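Long-range contacts in probable adhesion protein (Pseudomonas aeruginosa PAO1, PDB 6R3Z), which binds divalent metal ions such as ferrous iron and probably serves as the solute-binding protein of a metal transport system: residues A[85-90]-A[120-125]; A[226-231]-A[250-255]; A[246-251]-A[266-271]. All coordinates share one frame; numbering follows the deposited sequence.

Contact 1. Residues A[85-90]-A[120-125]; sequences IEANAK and ITQVNT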
loop_
_atom_site.group_PDB
_atom_site.type_symbol
_atom_site.label_atom_id
_atom_site.label_comp_id
_atom_site.label_asym_id
_atom_site.label_seq_id
_atom_site.Cartn_x
_atom_site.Cartn_y
_atom_site.Cartn_z
ATOM N N ILE A 85 4.132 15.992 -5.990
ATOM C CA ILE A 85 3.881 15.938 -4.550
ATOM C C ILE A 85 4.485 14.661 -4.002
ATOM O O ILE A 85 4.055 13.552 -4.370
ATOM C CB ILE A 85 2.375 16.085 -4.196
ATOM C CG1 ILE A 85 1.869 17.493 -4.571
ATOM C CG2 ILE A 85 2.116 15.753 -2.711
ATOM C CD1 ILE A 85 0.318 17.635 -4.503
ATOM N N GLU A 86 5.488 14.815 -3.138
ATOM C CA GLU A 86 6.138 13.677 -2.466
ATOM C C GLU A 86 5.251 13.358 -1.236
ATOM O O GLU A 86 5.361 13.999 -0.180
ATOM C CB GLU A 86 7.594 14.018 -2.077
ATOM C CG GLU A 86 8.524 14.197 -3.275
ATOM C CD GLU A 86 8.881 12.963 -4.092
ATOM O OE1 GLU A 86 8.576 11.829 -3.652
ATOM O OE2 GLU A 86 9.483 13.135 -5.178
ATOM N N ALA A 87 4.304 12.410 -1.411
ATOM C CA ALA A 87 3.314 12.085 -0.369
ATOM C C ALA A 87 3.918 11.678 0.980
ATOM O O ALA A 87 3.292 11.882 2.027
ATOM C CB ALA A 87 2.386 10.982 -0.857
ATOM N N ASN A 88 5.098 11.047 0.941
ATOM C CA ASN A 88 5.749 10.494 2.127
ATOM C C ASN A 88 6.724 11.441 2.818
ATOM O O ASN A 88 7.434 11.007 3.732
ATOM C CB ASN A 88 6.436 9.174 1.747
ATOM C CG ASN A 88 5.433 8.051 1.608
ATOM O OD1 ASN A 88 4.813 7.630 2.593
ATOM N ND2 ASN A 88 5.202 7.593 0.388
ATOM N N ALA A 89 6.745 12.727 2.410
ATOM C CA ALA A 89 7.683 13.729 2.959
ATOM C C ALA A 89 7.762 13.763 4.492
ATOM O O ALA A 89 8.851 13.991 5.027
ATOM C CB ALA A 89 7.369 15.110 2.418
ATOM N N LYS A 90 6.632 13.510 5.197
ATOM C CA LYS A 90 6.585 13.562 6.676
ATOM C C LYS A 90 6.425 12.187 7.384
ATOM O O LYS A 90 6.262 12.146 8.609
ATOM C CB LYS A 90 5.464 14.532 7.132
ATOM C CG LYS A 90 5.424 15.891 6.418
ATOM C CD LYS A 90 6.561 16.827 6.819
ATOM C CE LYS A 90 6.420 18.192 6.192
ATOM N NZ LYS A 90 5.394 19.025 6.876
ATOM N N ILE A 120 -2.753 8.475 7.047
ATOM C CA ILE A 120 -3.241 9.751 7.567
ATOM C C ILE A 120 -2.191 10.852 7.285
ATOM O O ILE A 120 -2.547 11.930 6.796
ATOM C CB ILE A 120 -3.627 9.625 9.061
ATOM C CG1 ILE A 120 -4.898 8.721 9.209
ATOM C CG2 ILE A 120 -3.821 11.016 9.708
ATOM C CD1 ILE A 120 -5.220 8.213 10.628
ATOM N N THR A 121 -0.902 10.561 7.573
ATOM C CA THR A 121 0.206 11.497 7.355
ATOM C C THR A 121 0.301 11.874 5.858
ATOM O O THR A 121 0.420 13.055 5.527
ATOM C CB THR A 121 1.526 10.977 7.976
ATOM O OG1 THR A 121 1.357 10.776 9.396
ATOM C CG2 THR A 121 2.697 11.934 7.722
ATOM N N GLN A 122 0.215 10.881 4.975
ATOM C CA GLN A 122 0.270 11.110 3.515
ATOM C C GLN A 122 -0.926 11.948 3.053
ATOM O O GLN A 122 -0.743 12.896 2.290
ATOM C CB GLN A 122 0.344 9.784 2.754
ATOM C CG GLN A 122 1.656 9.063 3.016
ATOM C CD GLN A 122 1.721 7.753 2.302
ATOM O OE1 GLN A 122 2.053 7.706 1.123
ATOM N NE2 GLN A 122 1.416 6.670 3.004
ATOM N N VAL A 123 -2.131 11.622 3.552
ATOM C CA VAL A 123 -3.366 12.341 3.208
ATOM C C VAL A 123 -3.214 13.824 3.597
ATOM O O VAL A 123 -3.502 14.701 2.769
ATOM C CB VAL A 123 -4.612 11.662 3.837
ATOM C CG1 VAL A 123 -5.815 12.609 3.896
ATOM C CG2 VAL A 123 -4.969 10.393 3.058
ATOM N N ASN A 124 -2.712 14.093 4.825
ATOM C CA ASN A 124 -2.526 15.469 5.298
ATOM C C ASN A 124 -1.489 16.232 4.472
ATOM O O ASN A 124 -1.718 17.393 4.128
ATOM C CB ASN A 124 -2.225 15.498 6.796
ATOM C CG ASN A 124 -3.415 15.079 7.633
ATOM O OD1 ASN A 124 -4.577 15.299 7.267
ATOM N ND2 ASN A 124 -3.154 14.516 8.800
ATOM N N THR A 125 -0.402 15.552 4.070
ATOM C CA THR A 125 0.654 16.154 3.241
ATOM C C THR A 125 0.105 16.494 1.857
ATOM O O THR A 125 0.312 17.615 1.367
ATOM C CB THR A 125 1.879 15.237 3.194
ATOM O OG1 THR A 125 2.455 15.204 4.507
ATOM C CG2 THR A 125 2.944 15.726 2.207
HETATM O O HOH W 1 4.004 12.945 4.446
HETATM O O HOH W 2 3.209 18.029 4.940
#
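Gln122 reaches from its helix to the turn after strand 84-86 and meets both Ala87 and Asn88. Its CG stands beside the backbone N (chi1 -67°) and the chain runs on extended. This lays the aliphatic part of the side chain along the Ala87 carbonyl, with CG 3.4 Å from Ala87 O. The backbone of Gln122 joins in: its CA makes a CH...O contact with the same oxygen. Farther out, the amides of Gln122 and Asn88 lie close, their planes 38° apart. Gln122 CD is 3.1 Å from Asn88 OD1. The two amide oxygens, both acceptors, sit side by side without bonding. Each has its own donor group nearby: Tyr16 OH is hydrogen-bonded to Gln122 OE1, and Thr112 OG1 to Asn88 OD1. Asn88 ND2 is tied to Asn62 O.

The fold here is one lobe of a solute-binding protein. Strand 84-86 is an outermost strand of its four-stranded parallel sheet. Glu86 to Ala89 form a type I beta turn at its end, and helix 116-133 packs against that turn.

Thr125 has its methyl anti to the backbone N and its hydroxyl beside it (chi1 -67°). CG2 therefore rests on the turn, 3.8 Å from Glu86 O, and OG1 faces Lys90, 3.6 Å from its CG. A water links the two segments here, hydrogen-bonded to Thr125 OG1, to Ala87 O at 2.7 Å and to Lys90 N. The Lys90 side chain starts toward the helix and then bends off it. A second water still joins Lys90 NZ to Thr125 OG1. One turn earlier on the helix, Thr121 CG2 packs on Lys90 CB at 3.8 Å.

Contact 2. Residues A[226-231]-A[250-255]; sequences EIDFPS and HISYGD. With NI (nickel (II) ion), chain B.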
loop_
_atom_site.group_PDB
_atom_site.type_symbol
_atom_site.label_atom_id
_atom_site.label_comp_id
_atom_site.label_asym_id
_atom_site.label_seq_id
_atom_site.Cartn_x
_atom_site.Cartn_y
_atom_site.Cartn_z
ATOM N N GLU A 226 -0.605 -13.210 -0.910
ATOM C CA GLU A 226 -1.208 -12.151 -1.721
ATOM C C GLU A 226 -2.517 -12.545 -2.374
ATOM O O GLU A 226 -2.567 -13.527 -3.116
ATOM C CB GLU A 226 -0.225 -11.721 -2.848
ATOM C CG GLU A 226 1.027 -11.006 -2.350
ATOM C CD GLU A 226 0.671 -9.718 -1.646
ATOM O OE1 GLU A 226 0.309 -8.735 -2.335
ATOM O OE2 GLU A 226 0.672 -9.727 -0.395
ATOM N N ILE A 227 -3.554 -11.714 -2.186
ATOM C CA ILE A 227 -4.815 -11.902 -2.894
ATOM C C ILE A 227 -4.663 -11.353 -4.347
ATOM O O ILE A 227 -5.173 -11.964 -5.290
ATOM C CB ILE A 227 -5.991 -11.174 -2.171
ATOM C CG1 ILE A 227 -6.209 -11.707 -0.737
ATOM C CG2 ILE A 227 -7.283 -11.277 -2.997
ATOM C CD1 ILE A 227 -7.119 -10.798 0.185
ATOM N N ASP A 228 -3.999 -10.173 -4.497
ATOM C CA ASP A 228 -3.934 -9.411 -5.745
ATOM C C ASP A 228 -3.293 -10.126 -6.919
ATOM O O ASP A 228 -3.978 -10.391 -7.904
ATOM C CB ASP A 228 -3.275 -8.048 -5.511
ATOM C CG ASP A 228 -4.183 -7.080 -4.768
ATOM O OD1 ASP A 228 -5.374 -7.441 -4.516
ATOM O OD2 ASP A 228 -3.707 -5.977 -4.411
ATOM N N PHE A 229 -2.012 -10.405 -6.852
ATOM C CA PHE A 229 -1.346 -11.104 -7.971
ATOM C C PHE A 229 -0.663 -12.310 -7.327
ATOM O O PHE A 229 0.494 -12.244 -6.909
ATOM C CB PHE A 229 -0.389 -10.149 -8.717
ATOM C CG PHE A 229 -1.127 -9.050 -9.447
ATOM C CD1 PHE A 229 -1.625 -9.254 -10.732
ATOM C CD2 PHE A 229 -1.368 -7.818 -8.832
ATOM C CE1 PHE A 229 -2.329 -8.239 -11.397
ATOM C CE2 PHE A 229 -2.072 -6.807 -9.496
ATOM C CZ PHE A 229 -2.544 -7.019 -10.777
ATOM N N PRO A 230 -1.453 -13.368 -7.080
ATOM C CA PRO A 230 -0.949 -14.505 -6.290
ATOM C C PRO A 230 0.137 -15.326 -6.971
ATOM O O PRO A 230 0.297 -15.263 -8.194
ATOM C CB PRO A 230 -2.210 -15.329 -6.024
ATOM C CG PRO A 230 -3.068 -15.036 -7.218
ATOM C CD PRO A 230 -2.863 -13.583 -7.476
ATOM N N SER A 231 0.886 -16.082 -6.151
ATOM C CA SER A 231 1.979 -16.949 -6.604
ATOM C C SER A 231 1.563 -18.416 -6.527
ATOM O O SER A 231 0.893 -18.822 -5.576
ATOM C CB SER A 231 3.220 -16.701 -5.750
ATOM O OG SER A 231 3.766 -15.417 -6.009
ATOM N N HIS A 250 -2.739 -6.026 -1.288
ATOM C CA HIS A 250 -1.742 -4.969 -1.517
ATOM C C HIS A 250 -2.531 -3.701 -2.021
ATOM O O HIS A 250 -1.920 -2.657 -2.273
ATOM C CB HIS A 250 -0.800 -5.456 -2.638
ATOM C CG HIS A 250 0.485 -4.693 -2.826
ATOM N ND1 HIS A 250 0.501 -3.381 -3.304
ATOM C CD2 HIS A 250 1.767 -5.148 -2.777
ATOM C CE1 HIS A 250 1.786 -3.077 -3.472
ATOM N NE2 HIS A 250 2.579 -4.098 -3.151
ATOM N N ILE A 251 -3.874 -3.826 -2.216
ATOM C CA ILE A 251 -4.771 -2.750 -2.726
ATOM C C ILE A 251 -4.200 -2.296 -4.106
ATOM O O ILE A 251 -3.818 -1.136 -4.315
ATOM C CB ILE A 251 -4.981 -1.607 -1.689
ATOM C CG1 ILE A 251 -5.223 -2.214 -0.249
ATOM C CG2 ILE A 251 -6.145 -0.672 -2.156
ATOM C CD1 ILE A 251 -5.386 -1.215 0.923
ATOM N N SER A 252 -4.040 -3.280 -5.020
ATOM C CA SER A 252 -3.411 -3.029 -6.316
ATOM C C SER A 252 -4.147 -3.685 -7.476
ATOM O O SER A 252 -3.662 -3.593 -8.601
ATOM C CB SER A 252 -1.984 -3.569 -6.279
ATOM O OG SER A 252 -2.008 -4.992 -6.264
ATOM N N TYR A 253 -5.290 -4.345 -7.221
ATOM C CA TYR A 253 -6.026 -5.075 -8.267
ATOM C C TYR A 253 -7.360 -4.436 -8.648
ATOM O O TYR A 253 -8.129 -4.098 -7.768
ATOM C CB TYR A 253 -6.286 -6.514 -7.768
ATOM C CG TYR A 253 -6.820 -7.439 -8.836
ATOM C CD1 TYR A 253 -5.959 -8.092 -9.712
ATOM C CD2 TYR A 253 -8.189 -7.651 -8.984
ATOM C CE1 TYR A 253 -6.445 -8.931 -10.716
ATOM C CE2 TYR A 253 -8.689 -8.481 -9.988
ATOM C CZ TYR A 253 -7.812 -9.118 -10.854
ATOM O OH TYR A 253 -8.278 -9.968 -11.830
ATOM N N GLY A 254 -7.671 -4.383 -9.944
ATOM C CA GLY A 254 -8.988 -3.931 -10.382
ATOM C C GLY A 254 -9.164 -2.441 -10.552
ATOM O O GLY A 254 -8.176 -1.727 -10.685
ATOM N N ASP A 255 -10.423 -1.979 -10.625
ATOM C CA ASP A 255 -10.779 -0.570 -10.839
ATOM C C ASP A 255 -10.299 0.378 -9.738
ATOM O O ASP A 255 -10.217 -0.003 -8.565
ATOM C CB ASP A 255 -12.302 -0.384 -10.993
ATOM C CG ASP A 255 -12.993 -1.138 -12.128
ATOM O OD1 ASP A 255 -12.286 -1.633 -13.042
ATOM O OD2 ASP A 255 -14.238 -1.234 -12.097
HETATM NI NI NI B . 4.755 -4.119 -3.498
HETATM O O HOH W 3 -2.492 -8.734 -2.411
HETATM O O HOH W 4 -6.899 -5.006 -4.667
#
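Asp228 and Ser252 join two loops at the nickel site of this solute-binding protein. The loops follow adjacent parallel strands, 220-226 and 244-248, in one of its two sheets. Asp228 OD2 is the main acceptor between them. Ser252 OG donates to it at 2.7 Å, on the anti side and 33° out of the carboxylate plane. Ser252 N donates to the same oxygen at 2.8 Å. It arrives from the same face, 38° above the plane. Ser252 OG takes the position between its backbone N and carbonyl carbon (chi1 71°), which brings both donors of the residue to one oxygen. His250 N adds a weak bond to OD2 at 3.3 Å. Asp228 OD1 lies 2.9 Å from a water that accepts a hydrogen bond from Tyr253 N and can donate to this oxygen, though it has other acceptors in reach.

A second water gathers three polar groups. It donates to Glu226 OE1 at 2.8 Å and accepts from Asp228 N and from His250 N. The stronger bond of His250 N is thus to water. Glu226 OE2 is bonded to Tyr180 OH. Glu226 OE1 also packs against His250 CB at 3.5 Å, near the edge of the ring, with carboxylate and ring almost perpendicular.

His250 CG lies anti to the backbone N, which carries the ring to the metal. Its NE2 binds nickel at 2.2 Å. His41, His66, His111, His177 and His199 supply the other five ligands. The same histidines bind ferrous iron and manganese in structures of this protein.

Beyond Asp228, the edge of Tyr253 meets the face of Phe229 in a T-shaped (edge-to-face) pair. Tyr253 CD1 lies 3.7 Å from Phe229 CZ, over the ring, while Ser252 O sits in the plane of that ring at its edge.

Contact 3. Residues A[246-251]-A[266-271]; sequences YSLSHI and ARNLDT. With NI (nickel (II) ion), chain B; EDO (1,2-ethanediol), chain H.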
loop_
_atom_site.group_PDB
_atom_site.type_symbol
_atom_site.label_atom_id
_atom_site.label_comp_id
_atom_site.label_asym_id
_atom_site.label_seq_id
_atom_site.Cartn_x
_atom_site.Cartn_y
_atom_site.Cartn_z
ATOM N N TYR A 246 -3.206 -17.241 5.631
ATOM C CA TYR A 246 -4.170 -16.150 5.526
ATOM C C TYR A 246 -3.717 -15.317 4.320
ATOM O O TYR A 246 -2.568 -15.453 3.885
ATOM C CB TYR A 246 -4.212 -15.299 6.809
ATOM C CG TYR A 246 -4.580 -16.093 8.044
ATOM C CD1 TYR A 246 -3.604 -16.736 8.798
ATOM C CD2 TYR A 246 -5.904 -16.179 8.479
ATOM C CE1 TYR A 246 -3.928 -17.464 9.939
ATOM C CE2 TYR A 246 -6.241 -16.912 9.625
ATOM C CZ TYR A 246 -5.247 -17.565 10.340
ATOM O OH TYR A 246 -5.503 -18.289 11.478
ATOM N N SER A 247 -4.617 -14.525 3.743
ATOM C CA SER A 247 -4.277 -13.715 2.589
ATOM C C SER A 247 -4.682 -12.262 2.816
ATOM O O SER A 247 -5.705 -11.976 3.467
ATOM C CB SER A 247 -4.914 -14.282 1.325
ATOM O OG SER A 247 -4.435 -15.590 1.055
ATOM N N LEU A 248 -3.840 -11.362 2.304
ATOM C CA LEU A 248 -3.986 -9.918 2.410
ATOM C C LEU A 248 -3.956 -9.245 1.050
ATOM O O LEU A 248 -3.429 -9.802 0.075
ATOM C CB LEU A 248 -2.891 -9.330 3.322
ATOM C CG LEU A 248 -2.815 -9.830 4.779
ATOM C CD1 LEU A 248 -1.600 -9.246 5.468
ATOM C CD2 LEU A 248 -4.105 -9.485 5.586
ATOM N N SER A 249 -4.502 -8.028 1.006
ATOM C CA SER A 249 -4.554 -7.220 -0.188
ATOM C C SER A 249 -3.475 -6.134 -0.175
ATOM O O SER A 249 -3.374 -5.363 0.778
ATOM C CB SER A 249 -5.930 -6.579 -0.350
ATOM O OG SER A 249 -5.947 -5.751 -1.501
ATOM N N HIS A 250 -2.739 -6.026 -1.288
ATOM C CA HIS A 250 -1.742 -4.969 -1.517
ATOM C C HIS A 250 -2.531 -3.701 -2.021
ATOM O O HIS A 250 -1.920 -2.657 -2.273
ATOM C CB HIS A 250 -0.800 -5.456 -2.638
ATOM C CG HIS A 250 0.485 -4.693 -2.826
ATOM N ND1 HIS A 250 0.501 -3.381 -3.304
ATOM C CD2 HIS A 250 1.767 -5.148 -2.777
ATOM C CE1 HIS A 250 1.786 -3.077 -3.472
ATOM N NE2 HIS A 250 2.579 -4.098 -3.151
ATOM N N ILE A 251 -3.874 -3.826 -2.216
ATOM C CA ILE A 251 -4.771 -2.750 -2.726
ATOM C C ILE A 251 -4.200 -2.296 -4.106
ATOM O O ILE A 251 -3.818 -1.136 -4.315
ATOM C CB ILE A 251 -4.981 -1.607 -1.689
ATOM C CG1 ILE A 251 -5.223 -2.214 -0.249
ATOM C CG2 ILE A 251 -6.145 -0.672 -2.156
ATOM C CD1 ILE A 251 -5.386 -1.215 0.923
ATOM N N ALA A 266 -9.956 -2.342 5.763
ATOM C CA ALA A 266 -10.831 -2.914 6.803
ATOM C C ALA A 266 -10.699 -4.463 6.747
ATOM O O ALA A 266 -10.461 -5.093 7.776
ATOM C CB ALA A 266 -12.277 -2.483 6.582
ATOM N N ARG A 267 -10.732 -5.044 5.528
ATOM C CA ARG A 267 -10.578 -6.488 5.347
ATOM C C ARG A 267 -9.184 -6.977 5.768
ATOM O O ARG A 267 -9.085 -8.036 6.403
ATOM C CB ARG A 267 -10.959 -6.922 3.926
ATOM C CG ARG A 267 -12.480 -6.780 3.720
ATOM C CD ARG A 267 -13.011 -7.753 2.685
ATOM N NE ARG A 267 -12.634 -7.364 1.329
ATOM C CZ ARG A 267 -13.371 -6.586 0.542
ATOM N NH1 ARG A 267 -14.523 -6.085 0.980
ATOM N NH2 ARG A 267 -12.962 -6.298 -0.685
ATOM N N ASN A 268 -8.133 -6.176 5.491
ATOM C CA ASN A 268 -6.749 -6.494 5.879
ATOM C C ASN A 268 -6.645 -6.572 7.412
ATOM O O ASN A 268 -6.191 -7.576 7.957
ATOM C CB ASN A 268 -5.788 -5.441 5.343
ATOM C CG ASN A 268 -5.368 -5.734 3.917
ATOM O OD1 ASN A 268 -5.668 -6.803 3.368
ATOM N ND2 ASN A 268 -4.665 -4.793 3.301
ATOM N N LEU A 269 -7.102 -5.526 8.095
ATOM C CA LEU A 269 -7.091 -5.499 9.560
ATOM C C LEU A 269 -7.922 -6.636 10.183
ATOM O O LEU A 269 -7.498 -7.219 11.183
ATOM C CB LEU A 269 -7.525 -4.115 10.072
ATOM C CG LEU A 269 -6.548 -2.946 9.782
ATOM C CD1 LEU A 269 -7.105 -1.622 10.291
ATOM C CD2 LEU A 269 -5.180 -3.171 10.415
ATOM N N ASP A 270 -9.081 -6.967 9.587
ATOM C CA ASP A 270 -9.944 -8.048 10.091
ATOM C C ASP A 270 -9.229 -9.399 9.979
ATOM O O ASP A 270 -9.348 -10.221 10.877
ATOM C CB ASP A 270 -11.274 -8.103 9.336
ATOM C CG ASP A 270 -12.228 -6.975 9.662
ATOM O OD1 ASP A 270 -12.053 -6.333 10.732
ATOM O OD2 ASP A 270 -13.146 -6.728 8.848
ATOM N N THR A 271 -8.487 -9.620 8.861
ATOM C CA THR A 271 -7.754 -10.870 8.638
ATOM C C THR A 271 -6.610 -11.004 9.657
ATOM O O THR A 271 -6.447 -12.076 10.241
ATOM C CB THR A 271 -7.306 -10.966 7.169
ATOM O OG1 THR A 271 -8.487 -11.041 6.340
ATOM C CG2 THR A 271 -6.397 -12.180 6.911
HETATM NI NI NI B . 4.755 -4.119 -3.498
HETATM C C1 EDO H . -15.888 -5.030 10.905
HETATM O O1 EDO H . -15.368 -6.350 10.861
HETATM C C2 EDO H . -14.980 -4.178 11.808
HETATM O O2 EDO H . -13.644 -4.256 11.346
HETATM O O HOH W 5 -7.738 -10.263 3.865
#
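Strand 246-248 and helix 266-271 run nearly antiparallel, at 155°, with their axes 8.5 Å apart at closest approach. The chain comes nearest where Leu248 faces Asn268. There the Asn268 side chain pairs with the backbone of Ser249. Ser249 N donates to Asn268 OD1 at 2.9 Å, almost straight at 175°. Asn268 ND2 donates back to Ser249 O, also at 2.9 Å. Both bonds lie in the plane of the accepting carbonyl and use a lone pair. The donor and acceptor of one amide thus serve the N-H and C=O of one residue. The pair of bonds fixes the rotation of the buried amide. It also holds the chain just as it leaves the strand.

Ser249 OG is anti to its backbone N (chi1 178°) and accepts from Ile251 N at 2.9 Å, forming an ST turn. Glu264 OE1 is a further partner of this hydroxyl. The turn spans His250, and the two Asn268 bonds thus hold the residue just before this nickel ligand.

Toward the other end Thr271 turns its methyl to the strand. Its CG2 touches Tyr246 CB and Leu248 CD2, each at 3.8 Å, and comes 3.5 Å from Ser247 O. The Leu248 and Thr271 side chains lie alongside one another, pointing opposite ways. The Thr271 hydroxyl reaches Ser247 O through a water, which donates to that carbonyl at 2.7 Å.

Strand 244-248 is an outermost strand of its parallel sheet. It is hydrogen-bonded along one edge to strand 220-226, and helix 260-277 packs against it. Leu269 of this helix turns away from the strand to meet Leu155 and Ala159 of the long helix 138-160.

How the contacts relate
Contacts 2 and 3 are neighbours, while contact 1 lies on the opposite side of the chain's centre, about 23 to 24 Å from both, centre to centre. Contacts 1 and 3 each set a helix against an outermost strand of a parallel sheet, or the turn just beyond it, one in each sheet. Contact 3 is buried, and a side-chain amide bonds directly to backbone. Contact 1 is partly buried and relies on packing and waters. Contact 2 joins two loops through a carboxylate and is also partly buried. It shares His250 and Ile251 with contact 3, and Ile227 N probably bonds to Leu248 O between them.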